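Local atomic coordinates of endoglucanase family 5 (Clostridium acetobutylicum ATCC 824, PDB entry 6PZ7), a protein that is a broad-specificity endoglucanase of glycoside hydrolase family 5 that probably hydrolyses cellulose and other beta-linked plant polysaccharides. Residues A[249-254]-A[289-294]; A[127-132]-A[179-184]; A[315-318]-A[323-326]; A[161-166]-A[193-198]; A[13-18]-A[93-98]. All coordinates share one frame; numbering follows the deposited sequence.

Contact 1 of 5, residues A[249-254]-A[289-294]; sequences GQLNAI and VSDARK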
# COMPACT_ATOMS: atom_id res chain seq x y z
N GLY A 249 -6.68 -8.16 18.87
CA GLY A 249 -5.33 -8.47 19.32
C GLY A 249 -4.28 -8.07 18.30
O GLY A 249 -3.22 -7.53 18.65
N GLN A 250 -4.54 -8.34 17.01
CA GLN A 250 -3.57 -7.99 15.98
C GLN A 250 -3.44 -6.48 15.85
O GLN A 250 -2.32 -5.94 15.75
CB GLN A 250 -4.01 -8.62 14.66
CG GLN A 250 -3.89 -10.13 14.60
CD GLN A 250 -4.63 -10.71 13.45
OE1 GLN A 250 -5.75 -10.30 13.13
NE2 GLN A 250 -4.03 -11.67 12.79
N LEU A 251 -4.55 -5.76 15.87
CA LEU A 251 -4.51 -4.30 15.79
C LEU A 251 -3.87 -3.70 17.02
O LEU A 251 -3.11 -2.73 16.92
CB LEU A 251 -5.91 -3.74 15.51
CG LEU A 251 -6.51 -4.09 14.16
CD1 LEU A 251 -7.98 -3.75 14.15
CD2 LEU A 251 -5.79 -3.35 13.05
N ASN A 252 -4.11 -4.29 18.19
CA ASN A 252 -3.51 -3.78 19.41
C ASN A 252 -1.99 -3.97 19.40
O ASN A 252 -1.27 -3.13 19.96
CB ASN A 252 -4.15 -4.45 20.62
CG ASN A 252 -4.06 -3.60 21.84
OD1 ASN A 252 -4.18 -2.37 21.77
ND2 ASN A 252 -3.81 -4.23 22.98
N ALA A 253 -1.49 -5.05 18.81
CA ALA A 253 -0.05 -5.21 18.70
C ALA A 253 0.57 -4.08 17.88
O ALA A 253 1.65 -3.58 18.23
CB ALA A 253 0.31 -6.56 18.11
N ILE A 254 -0.07 -3.69 16.79
CA ILE A 254 0.41 -2.58 15.96
C ILE A 254 0.34 -1.28 16.73
O ILE A 254 1.28 -0.48 16.72
CB ILE A 254 -0.41 -2.52 14.66
CG1 ILE A 254 -0.24 -3.79 13.83
CG2 ILE A 254 -0.03 -1.29 13.87
CD1 ILE A 254 -1.27 -3.94 12.68
N VAL A 289 -12.22 -1.62 10.31
CA VAL A 289 -12.03 -0.19 10.12
C VAL A 289 -12.30 0.57 11.41
O VAL A 289 -11.55 1.49 11.76
CB VAL A 289 -12.87 0.32 8.93
CG1 VAL A 289 -12.82 1.83 8.84
CG2 VAL A 289 -12.45 -0.35 7.64
N SER A 290 -13.36 0.21 12.15
CA SER A 290 -13.69 0.98 13.35
C SER A 290 -12.67 0.75 14.45
O SER A 290 -12.25 1.70 15.12
CB SER A 290 -15.10 0.66 13.82
OG SER A 290 -15.23 -0.69 14.19
N ASP A 291 -12.23 -0.48 14.64
CA ASP A 291 -11.22 -0.75 15.68
C ASP A 291 -9.88 -0.14 15.30
O ASP A 291 -9.18 0.45 16.14
CB ASP A 291 -11.10 -2.25 15.90
CG ASP A 291 -10.44 -2.61 17.21
OD1 ASP A 291 -10.41 -1.76 18.13
OD2 ASP A 291 -9.96 -3.74 17.32
N ALA A 292 -9.49 -0.24 14.02
CA ALA A 292 -8.27 0.42 13.58
C ALA A 292 -8.31 1.92 13.85
O ALA A 292 -7.35 2.49 14.38
CB ALA A 292 -8.02 0.11 12.10
N ARG A 293 -9.44 2.55 13.54
CA ARG A 293 -9.55 4.00 13.74
C ARG A 293 -9.47 4.36 15.22
O ARG A 293 -8.86 5.38 15.57
CB ARG A 293 -10.86 4.53 13.14
CG ARG A 293 -11.17 6.01 13.46
CD ARG A 293 -10.60 7.02 12.44
NE ARG A 293 -9.14 7.14 12.45
CZ ARG A 293 -8.35 6.90 11.40
NH1 ARG A 293 -8.86 6.52 10.24
NH2 ARG A 293 -7.04 7.04 11.55
N LYS A 294 -10.05 3.54 16.09
CA LYS A 294 -9.93 3.82 17.51
C LYS A 294 -8.48 3.80 17.96
O LYS A 294 -8.12 4.48 18.93
CB LYS A 294 -10.73 2.79 18.29
CG LYS A 294 -12.23 3.04 18.25
CD LYS A 294 -13.01 1.95 18.99
CE LYS A 294 -14.51 2.20 18.87
NZ LYS A 294 -15.30 1.08 19.45
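Leu251 of helix 241-259 reaches across to Asp291 and Ala292 of helix 278-294, and it carries the whole of its own helix's side-chain share of this contact. Its CA lies 6.4 Å from the CA of Ala292, the shortest such distance between the two segments. The CB points at the partner helix but stops short of it, and CG likewise serves only to spread the two methyls that do the touching. With CG anti to the carbonyl carbon (chi1 -66°), these methyls are carried toward Asp291 and Ala292.

CD1 comes down beside the turn at Asp291, 3.7 Å from Asp291 OD2, and stays 3.9 Å from Asp291 CB. The same methyl rests against the backbone, 3.8 Å from Ala292 N. CD2 turns toward the small side chain next along, meeting Ala292 CB at 4.2 Å, a loose apolar touch.

These are neighbouring outer helices of the (beta/alpha)8 barrel: the chain leaves helix 241-259, runs through strand 265-270 and returns as helix 278-294. Beneath the helix pair, Leu251 also packs on Ile267 of that strand, and Ala292 touches Thr299 of strand 298-303.

No hydrogen bond links the two segments. The carboxylate of Asp291 is swung anti to its own backbone nitrogen (chi1 -162°), and OD1 forms a salt bridge with Lys295, just beyond the helix. OD2, besides lying against the leucine methyl, is close to Asp248 OD1; the lysine may offset part of the resulting repulsion between the two acids.

Contact 2 of 5, residues A[127-132]-A[179-184]; sequences QIANRF and RSTGSN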
# COMPACT_ATOMS: atom_id res chain seq x y z
N GLN A 127 14.28 9.84 -10.19
CA GLN A 127 13.43 10.24 -11.30
C GLN A 127 11.95 10.36 -10.89
O GLN A 127 11.26 11.29 -11.30
CB GLN A 127 13.58 9.24 -12.45
CG GLN A 127 14.92 9.31 -13.15
CD GLN A 127 15.10 8.13 -14.06
OE1 GLN A 127 14.66 8.18 -15.21
NE2 GLN A 127 15.66 7.06 -13.54
N ILE A 128 11.43 9.41 -10.12
CA ILE A 128 10.03 9.49 -9.68
C ILE A 128 9.84 10.75 -8.84
O ILE A 128 8.93 11.55 -9.07
CB ILE A 128 9.62 8.24 -8.89
CG1 ILE A 128 9.77 6.94 -9.67
CG2 ILE A 128 8.14 8.38 -8.38
CD1 ILE A 128 9.70 5.69 -8.78
N ALA A 129 10.71 10.94 -7.87
CA ALA A 129 10.60 12.08 -6.97
C ALA A 129 10.71 13.39 -7.73
O ALA A 129 9.93 14.33 -7.48
CB ALA A 129 11.64 11.98 -5.86
N ASN A 130 11.65 13.48 -8.67
CA ASN A 130 11.78 14.71 -9.45
C ASN A 130 10.50 15.03 -10.21
O ASN A 130 10.05 16.19 -10.23
CB ASN A 130 12.99 14.57 -10.39
CG ASN A 130 13.15 15.75 -11.33
OD1 ASN A 130 12.96 15.64 -12.54
ND2 ASN A 130 13.49 16.88 -10.77
N ARG A 131 9.89 14.02 -10.84
CA ARG A 131 8.69 14.27 -11.63
C ARG A 131 7.56 14.80 -10.76
O ARG A 131 6.77 15.66 -11.20
CB ARG A 131 8.25 13.00 -12.36
CG ARG A 131 6.88 13.11 -13.02
CD ARG A 131 6.84 14.18 -14.11
NE ARG A 131 7.47 13.70 -15.34
CZ ARG A 131 6.81 13.20 -16.39
NH1 ARG A 131 5.48 13.11 -16.38
NH2 ARG A 131 7.49 12.78 -17.45
N PHE A 132 7.45 14.31 -9.53
CA PHE A 132 6.32 14.60 -8.66
C PHE A 132 6.63 15.60 -7.55
O PHE A 132 5.82 15.79 -6.64
CB PHE A 132 5.77 13.27 -8.10
CG PHE A 132 5.08 12.43 -9.14
CD1 PHE A 132 3.75 12.69 -9.45
CD2 PHE A 132 5.75 11.46 -9.85
CE1 PHE A 132 3.11 11.98 -10.46
CE2 PHE A 132 5.11 10.73 -10.83
CZ PHE A 132 3.78 11.02 -11.15
N ARG A 179 14.13 13.20 -0.50
CA ARG A 179 14.32 14.51 0.12
C ARG A 179 15.35 15.36 -0.62
O ARG A 179 15.20 16.58 -0.69
CB ARG A 179 14.71 14.33 1.58
CG ARG A 179 13.65 13.63 2.44
CD ARG A 179 12.97 14.56 3.41
NE ARG A 179 12.02 13.88 4.26
CZ ARG A 179 10.70 13.78 4.03
NH1 ARG A 179 10.17 14.32 2.94
NH2 ARG A 179 9.92 13.12 4.87
N SER A 180 16.35 14.72 -1.23
CA SER A 180 17.42 15.41 -1.93
C SER A 180 16.92 16.18 -3.13
O SER A 180 17.61 17.10 -3.60
CB SER A 180 18.48 14.41 -2.38
OG SER A 180 18.07 13.70 -3.53
N THR A 181 15.78 15.81 -3.67
CA THR A 181 15.25 16.49 -4.85
C THR A 181 14.57 17.82 -4.54
O THR A 181 14.28 18.60 -5.48
CB THR A 181 14.29 15.58 -5.63
OG1 THR A 181 13.14 15.24 -4.83
CG2 THR A 181 14.98 14.31 -6.07
N GLY A 182 14.32 18.14 -3.26
CA GLY A 182 13.85 19.49 -2.91
C GLY A 182 12.39 19.77 -3.29
O GLY A 182 11.56 18.87 -3.46
N SER A 183 12.10 21.07 -3.42
CA SER A 183 10.73 21.56 -3.54
C SER A 183 9.90 20.92 -2.41
O SER A 183 10.38 20.77 -1.29
CB SER A 183 10.15 21.27 -4.93
OG SER A 183 8.83 21.86 -5.09
N ASN A 184 8.67 20.48 -2.71
CA ASN A 184 7.82 19.93 -1.67
C ASN A 184 8.28 18.56 -1.21
O ASN A 184 7.76 18.05 -0.21
CB ASN A 184 6.37 19.93 -2.12
CG ASN A 184 5.77 21.31 -2.13
OD1 ASN A 184 6.27 22.24 -1.46
ND2 ASN A 184 4.71 21.48 -2.87
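Thr181, where the chain runs on from helix 161-180, is laid against Ala129 and Asn130 in the last turns of helix 111-132, and it supplies more than half of the surface buried here. Both branches of the threonine face the alanine. Its OG1 approaches Ala129 CB to 3.7 Å, while its CG2 stands slightly farther from the same carbon, at 4.1 Å, so the alanine methyl sits against the fork of the side chain. The rotation about CA-CB (chi1 63°), which places OG1 between the backbone nitrogen and the carbonyl carbon and CG2 anti to the latter, is what turns both branches to Ala129 CB.

Thr181 CG2 also comes within 4.3 Å of Asn130 N, so it is the main chain of Asn130 that meets the threonine. The CA atoms of Asn130 and Thr181 are 6.0 Å apart.

Helices 111-132 and 161-180 are neighbours in the outer layer of the (beta/alpha)8 barrel, with strand 139-142 between them in sequence; Ala129 also packs on Phe141 of that strand.

The hydroxyl of Thr181 is nevertheless satisfied, by Ile178 O and by Asn185 ND2, whose amide also serves Ala129 O and so bridges the two segments. Gly182 then turns the chain away with a positive phi of 73°, its nitrogen bonded to Arg179 O at 3.1 Å, while Thr181 O receives Lys133 NZ from beside the other segment, one residue past Phe132.

Contact 3 of 5, residues A[315-318]-A[323-326]; sequences GILD and TWVF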
# COMPACT_ATOMS: atom_id res chain seq x y z
N GLY A 315 -12.09 -7.52 -5.74
CA GLY A 315 -12.71 -6.33 -6.29
C GLY A 315 -14.08 -6.06 -5.70
O GLY A 315 -14.89 -6.97 -5.54
N ILE A 316 -14.37 -4.79 -5.47
CA ILE A 316 -15.67 -4.37 -4.98
C ILE A 316 -16.34 -3.35 -5.90
O ILE A 316 -17.57 -3.20 -5.82
CB ILE A 316 -15.62 -3.88 -3.50
CG1 ILE A 316 -14.68 -2.71 -3.33
CG2 ILE A 316 -15.20 -5.06 -2.60
CD1 ILE A 316 -14.62 -2.12 -1.90
N LEU A 317 -15.59 -2.68 -6.77
CA LEU A 317 -16.11 -1.81 -7.82
C LEU A 317 -16.03 -2.56 -9.15
O LEU A 317 -14.97 -3.13 -9.48
CB LEU A 317 -15.27 -0.54 -7.91
CG LEU A 317 -15.65 0.45 -9.01
CD1 LEU A 317 -17.03 1.01 -8.82
CD2 LEU A 317 -14.64 1.58 -9.09
N ASP A 318 -17.11 -2.56 -9.93
CA ASP A 318 -17.05 -2.98 -11.32
C ASP A 318 -16.68 -1.73 -12.10
O ASP A 318 -17.50 -0.81 -12.27
CB ASP A 318 -18.38 -3.58 -11.78
CG ASP A 318 -18.36 -4.01 -13.24
OD1 ASP A 318 -17.57 -3.48 -14.06
OD2 ASP A 318 -19.23 -4.85 -13.62
N THR A 323 -20.18 0.38 -11.22
CA THR A 323 -21.17 -0.12 -10.28
C THR A 323 -20.48 -0.74 -9.07
O THR A 323 -19.60 -1.59 -9.24
CB THR A 323 -22.04 -1.19 -10.95
OG1 THR A 323 -22.75 -0.66 -12.09
CG2 THR A 323 -23.04 -1.83 -9.98
N TRP A 324 -20.89 -0.37 -7.86
CA TRP A 324 -20.42 -1.10 -6.67
C TRP A 324 -21.11 -2.45 -6.62
O TRP A 324 -22.34 -2.54 -6.58
CB TRP A 324 -20.72 -0.31 -5.40
CG TRP A 324 -19.94 0.97 -5.30
CD1 TRP A 324 -20.43 2.23 -5.44
CD2 TRP A 324 -18.54 1.10 -5.06
NE1 TRP A 324 -19.42 3.15 -5.29
CE2 TRP A 324 -18.24 2.48 -5.06
CE3 TRP A 324 -17.50 0.19 -4.84
CZ2 TRP A 324 -16.95 2.96 -4.85
CZ3 TRP A 324 -16.23 0.67 -4.62
CH2 TRP A 324 -15.96 2.05 -4.63
N VAL A 325 -20.33 -3.52 -6.62
CA VAL A 325 -20.83 -4.90 -6.70
C VAL A 325 -21.37 -5.35 -5.36
O VAL A 325 -22.30 -6.16 -5.32
CB VAL A 325 -19.69 -5.83 -7.19
CG1 VAL A 325 -20.19 -7.29 -7.19
CG2 VAL A 325 -19.18 -5.42 -8.59
N PHE A 326 -20.76 -4.90 -4.26
CA PHE A 326 -21.05 -5.35 -2.90
C PHE A 326 -21.41 -4.10 -2.10
O PHE A 326 -20.57 -3.54 -1.39
CB PHE A 326 -19.86 -6.11 -2.30
CG PHE A 326 -19.46 -7.31 -3.10
CD1 PHE A 326 -20.23 -8.45 -3.12
CD2 PHE A 326 -18.34 -7.25 -3.88
CE1 PHE A 326 -19.84 -9.53 -3.94
CE2 PHE A 326 -17.96 -8.33 -4.65
CZ PHE A 326 -18.69 -9.44 -4.67
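Ile316 and Val325 are joined by a backbone bond, Val325 N to Ile316 O, of 2.9 Å and nearly straight at 161°. Two more follow between Asp318 and Thr323: Asp318 N gives to Thr323 O at 2.8 Å, and Thr323 N returns to Asp318 O at 3.1 Å, the latter meeting a lone pair in the carbonyl plane.

This ladder makes a two-stranded antiparallel hairpin, separate from the barrel sheet. Asp318 and Thr323 are its hydrogen-bonded pair, Leu317 and Trp324 the non-hydrogen-bonded one. The amides of Ile316 and Leu317 are both taken by Asp303 OD2, at the end of the last barrel strand. In the connection, Asp318 OD1 accepts from Asn320 N, closing an Asx turn, and from Asn321 N, while Thr323 OG1 pairs with Asn321 O.

On the Leu317 side, CD1 lies over the six-membered ring of Trp324, 4.0 Å from its centroid and 9° off the normal, a CH-pi contact. The leucine is bent over the indole by CG standing anti to the backbone N (chi1 177°). Gly315 O lies at the edge of the Phe326 ring, 3.5 Å from CE2; Arg281 makes a cation-pi contact with that ring.

Contact 4 of 5, residues A[161-166]-A[193-198]; sequences AESRDV and PTYAAS. With EDO (1,2-ethanediol), chain D.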
# COMPACT_ATOMS: atom_id res chain seq x y z
N ALA A 161 17.05 -11.85 9.79
CA ALA A 161 17.78 -10.70 10.29
C ALA A 161 18.51 -9.98 9.17
O ALA A 161 18.50 -8.74 9.09
CB ALA A 161 18.75 -11.15 11.37
N GLU A 162 19.14 -10.72 8.26
CA GLU A 162 19.83 -10.10 7.12
C GLU A 162 18.89 -9.26 6.28
O GLU A 162 19.17 -8.11 5.98
CB GLU A 162 20.45 -11.21 6.24
CG GLU A 162 20.89 -10.71 4.87
CD GLU A 162 21.57 -11.74 4.00
OE1 GLU A 162 21.41 -12.98 4.25
OE2 GLU A 162 22.22 -11.38 3.04
N SER A 163 17.76 -9.84 5.85
CA SER A 163 16.90 -9.11 4.94
C SER A 163 16.22 -7.93 5.61
O SER A 163 16.02 -6.88 4.99
CB SER A 163 15.91 -10.05 4.24
OG SER A 163 15.21 -10.92 5.16
N ARG A 164 15.86 -8.08 6.90
CA ARG A 164 15.29 -6.94 7.63
C ARG A 164 16.28 -5.78 7.73
O ARG A 164 15.92 -4.61 7.58
CB ARG A 164 14.78 -7.40 9.00
CG ARG A 164 13.58 -8.33 8.90
CD ARG A 164 12.96 -8.63 10.23
NE ARG A 164 13.83 -9.35 11.17
CZ ARG A 164 13.88 -10.66 11.32
NH1 ARG A 164 13.15 -11.45 10.55
NH2 ARG A 164 14.70 -11.19 12.22
N ASP A 165 17.56 -6.11 7.96
CA ASP A 165 18.62 -5.10 7.99
C ASP A 165 18.71 -4.38 6.65
O ASP A 165 18.71 -3.14 6.59
CB ASP A 165 19.93 -5.79 8.37
CG ASP A 165 21.06 -4.84 8.66
OD1 ASP A 165 20.86 -3.62 8.90
OD2 ASP A 165 22.22 -5.34 8.63
N VAL A 166 18.77 -5.14 5.56
CA VAL A 166 18.92 -4.53 4.24
C VAL A 166 17.69 -3.70 3.87
O VAL A 166 17.82 -2.62 3.27
CB VAL A 166 19.27 -5.58 3.18
CG1 VAL A 166 19.34 -4.94 1.79
CG2 VAL A 166 20.60 -6.26 3.53
N PRO A 193 7.71 0.36 4.51
CA PRO A 193 7.26 -0.91 5.07
C PRO A 193 8.35 -1.64 5.84
O PRO A 193 9.55 -1.42 5.65
CB PRO A 193 6.91 -1.73 3.81
CG PRO A 193 7.98 -1.27 2.81
CD PRO A 193 8.15 0.22 3.09
N THR A 194 7.89 -2.56 6.70
CA THR A 194 8.66 -3.69 7.21
C THR A 194 8.96 -4.65 6.05
O THR A 194 8.44 -4.52 4.93
CB THR A 194 7.84 -4.40 8.27
OG1 THR A 194 6.61 -4.76 7.65
CG2 THR A 194 7.57 -3.55 9.51
N TYR A 195 9.74 -5.69 6.34
CA TYR A 195 9.94 -6.81 5.42
C TYR A 195 8.56 -7.33 5.02
O TYR A 195 7.75 -7.67 5.87
CB TYR A 195 10.73 -7.93 6.14
CG TYR A 195 11.00 -9.12 5.22
CD1 TYR A 195 10.04 -10.07 4.97
CD2 TYR A 195 12.24 -9.27 4.60
CE1 TYR A 195 10.27 -11.14 4.12
CE2 TYR A 195 12.47 -10.34 3.74
CZ TYR A 195 11.50 -11.27 3.51
OH TYR A 195 11.71 -12.34 2.65
N ALA A 196 8.32 -7.38 3.71
CA ALA A 196 7.06 -7.85 3.10
C ALA A 196 5.83 -7.06 3.56
O ALA A 196 4.72 -7.54 3.38
CB ALA A 196 6.85 -9.34 3.27
N ALA A 197 6.01 -5.89 4.16
CA ALA A 197 4.93 -5.17 4.84
C ALA A 197 4.28 -6.04 5.90
O ALA A 197 3.12 -5.87 6.25
CB ALA A 197 3.92 -4.54 3.87
N SER A 198 5.04 -6.98 6.46
CA SER A 198 4.54 -7.94 7.43
C SER A 198 4.31 -7.30 8.80
O SER A 198 5.07 -6.47 9.27
CB SER A 198 5.57 -9.05 7.58
OG SER A 198 5.12 -10.05 8.47
C1 EDO D . 1.24 -10.11 3.63
O1 EDO D . -0.11 -9.70 3.53
C2 EDO D . 2.01 -9.01 4.36
O2 EDO D . 3.33 -9.53 4.44
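The first turn of helix 161-180 passes the loop that follows strand 190-193, with the CA atoms of Arg164 and Tyr195 5.8 Å apart. Tyr195 sets out toward the helix, CG anti to the backbone N (chi1 -178°), and Ser163 meets its ring obliquely: Ser163 CB is 3.5 Å from Tyr195 CE2. The serine was modelled in two positions, so the still shorter approach of its OG to the same carbon deserves little weight. Arg164 touches the root of the tyrosine instead, its CG 4.0 Å from Tyr195 CB, and the two side chains cross at about a right angle.

Each polar end has its own partner. Tyr195 OH takes the amide of Ile149, Arg164 NE forms a salt bridge with Asp206 of helix 201-206, and Ser163 OG, in the position modelled here, is bonded to Thr160 N just before the helix. Within the loop, Thr194 OG1 donates to Ser198 O at 2.8 Å. A 1,2-ethanediol, probably from the crystallisation liquor, gives its O2 to Ala196 O at 2.6 Å.

The loop leaves the C-terminal end of a barrel strand, the side on which this family carries its active site. As no hydrogen bond spans the two segments, the contact rests on van der Waals packing, and the tyrosine's orientation is probably set by its bond to Ile149.

Contact 5 of 5, residues A[13-18]-A[93-98]; sequences VNDMKV and HMYAIL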
# COMPACT_ATOMS: atom_id res chain seq x y z
N VAL A 13 -2.36 10.90 8.76
CA VAL A 13 -2.99 9.59 8.75
C VAL A 13 -4.48 9.70 9.07
O VAL A 13 -5.32 9.08 8.42
CB VAL A 13 -2.26 8.65 9.72
CG1 VAL A 13 -3.01 7.36 9.96
CG2 VAL A 13 -0.87 8.31 9.15
N ASN A 14 -4.84 10.51 10.06
CA ASN A 14 -6.25 10.66 10.38
C ASN A 14 -7.00 11.29 9.23
O ASN A 14 -8.13 10.90 8.91
CB ASN A 14 -6.38 11.52 11.64
CG ASN A 14 -5.91 10.81 12.89
OD1 ASN A 14 -5.74 9.60 12.89
ND2 ASN A 14 -5.67 11.58 13.94
N ASP A 15 -6.41 12.29 8.58
CA ASP A 15 -7.07 12.98 7.48
C ASP A 15 -7.28 12.05 6.28
O ASP A 15 -8.25 12.20 5.53
CB ASP A 15 -6.24 14.21 7.10
CG ASP A 15 -7.04 15.27 6.37
OD1 ASP A 15 -8.20 15.52 6.78
OD2 ASP A 15 -6.51 15.93 5.45
N MET A 16 -6.39 11.09 6.08
CA MET A 16 -6.51 10.14 4.98
C MET A 16 -7.80 9.33 5.09
O MET A 16 -8.35 8.94 4.06
CB MET A 16 -5.30 9.19 4.98
CG MET A 16 -3.99 9.83 4.52
SD MET A 16 -2.53 8.88 4.91
CE MET A 16 -2.65 7.59 3.68
N LYS A 17 -8.24 9.06 6.33
CA LYS A 17 -9.55 8.49 6.68
C LYS A 17 -9.69 7.00 6.35
O LYS A 17 -9.77 6.17 7.25
CB LYS A 17 -10.69 9.28 6.03
CG LYS A 17 -12.11 8.82 6.46
CD LYS A 17 -13.23 9.28 5.49
CE LYS A 17 -14.49 8.44 5.72
NZ LYS A 17 -15.62 8.84 4.83
N VAL A 18 -9.78 6.69 5.07
CA VAL A 18 -9.97 5.32 4.58
C VAL A 18 -9.66 5.39 3.09
O VAL A 18 -9.95 6.39 2.41
CB VAL A 18 -11.38 4.80 4.86
CG1 VAL A 18 -12.46 5.59 4.11
CG2 VAL A 18 -11.46 3.31 4.57
N HIS A 93 -9.47 15.93 -4.78
CA HIS A 93 -9.20 16.36 -3.42
C HIS A 93 -9.12 15.17 -2.46
O HIS A 93 -9.63 15.22 -1.34
CB HIS A 93 -10.19 17.44 -2.97
CG HIS A 93 -10.04 18.71 -3.75
ND1 HIS A 93 -8.93 19.51 -3.67
CD2 HIS A 93 -10.85 19.28 -4.66
CE1 HIS A 93 -9.09 20.56 -4.47
NE2 HIS A 93 -10.24 20.42 -5.09
N MET A 94 -8.49 14.09 -2.90
CA MET A 94 -8.14 12.95 -2.07
C MET A 94 -6.62 12.90 -1.92
O MET A 94 -5.86 13.51 -2.69
CB MET A 94 -8.64 11.65 -2.70
CG MET A 94 -10.17 11.58 -2.68
SD MET A 94 -10.86 9.98 -3.19
CE MET A 94 -10.47 10.00 -4.94
N TYR A 95 -6.17 12.15 -0.92
CA TYR A 95 -4.78 11.73 -0.83
C TYR A 95 -4.50 10.67 -1.87
O TYR A 95 -5.34 9.80 -2.13
CB TYR A 95 -4.46 11.16 0.57
CG TYR A 95 -4.39 12.23 1.63
CD1 TYR A 95 -5.55 12.67 2.29
CD2 TYR A 95 -3.19 12.81 1.97
CE1 TYR A 95 -5.48 13.66 3.25
CE2 TYR A 95 -3.12 13.82 2.92
CZ TYR A 95 -4.27 14.26 3.54
OH TYR A 95 -4.15 15.28 4.47
N ALA A 96 -3.30 10.73 -2.47
CA ALA A 96 -2.80 9.73 -3.39
C ALA A 96 -1.53 9.14 -2.78
O ALA A 96 -0.66 9.90 -2.34
CB ALA A 96 -2.47 10.34 -4.76
N ILE A 97 -1.41 7.82 -2.75
CA ILE A 97 -0.18 7.12 -2.36
C ILE A 97 0.45 6.56 -3.61
O ILE A 97 -0.19 5.76 -4.31
CB ILE A 97 -0.44 6.00 -1.32
CG1 ILE A 97 -1.08 6.51 -0.04
CG2 ILE A 97 0.90 5.28 -1.02
CD1 ILE A 97 -1.69 5.38 0.79
N LEU A 98 1.67 6.97 -3.93
CA LEU A 98 2.40 6.51 -5.10
C LEU A 98 3.58 5.68 -4.61
O LEU A 98 4.37 6.17 -3.80
CB LEU A 98 2.89 7.72 -5.90
CG LEU A 98 3.73 7.41 -7.12
CD1 LEU A 98 2.97 6.68 -8.19
CD2 LEU A 98 4.34 8.66 -7.71
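Asp15 OD2 accepts a hydrogen bond of 2.6 Å from Tyr95 OH, the one polar link between the segments. The carboxylate uses its anti lone pair, directed away from the other oxygen, and its plane stands 87° from that of the ring, at whose edge OD2 lies. An anti placement of CG relative to the backbone nitrogen (chi1 -158°) extends the acid toward the hydroxyl.

The next residue covers the ring itself. Met16 CG sits over one face in a CH-pi contact, 3.9 Å from the centroid, and SD continues above that face at 5.3 Å from the centroid, a more distant Met-aromatic contact. The chain then bends at chi3 (75°), carrying CE to Ile97 CD1 at 3.8 Å.

Helix 9-16 lies at the N-terminal mouth of the (beta/alpha)8 barrel and closes that end of it, as Tyr95 and Ile97 project inward from strand 95-99. Met16 also touches Ile140 of the adjoining strand, while Thr55 OG1 is hydrogen-bonded to Met16 O. Lys17 leaves the helix with positive phi, turning the chain toward strand 19-22. The ring of His138 meets that of Tyr95 at an incline.

From the N terminus, contact 5 comes first: helix 9-16 is joined to strand 95-99, closing a long loop across the mouth of the barrel. Contacts 2 and 4 follow and cross, since their segments alternate along the chain; both use helix 161-180, contact 4 tying its start to the loop after strand 190-193 and contact 2 tying its far end to helix 111-132. Contact 1 then pairs two successive outer helices, and contact 3 closes a short hairpin past the last barrel strand. Contacts 2 and 5 touch where Phe132 and Ile128 pack on Leu98, and contacts 1 and 5 where Arg293 meets Lys17 O and Asn14 OD1, bringing helix 278-294 against the N-terminal segment.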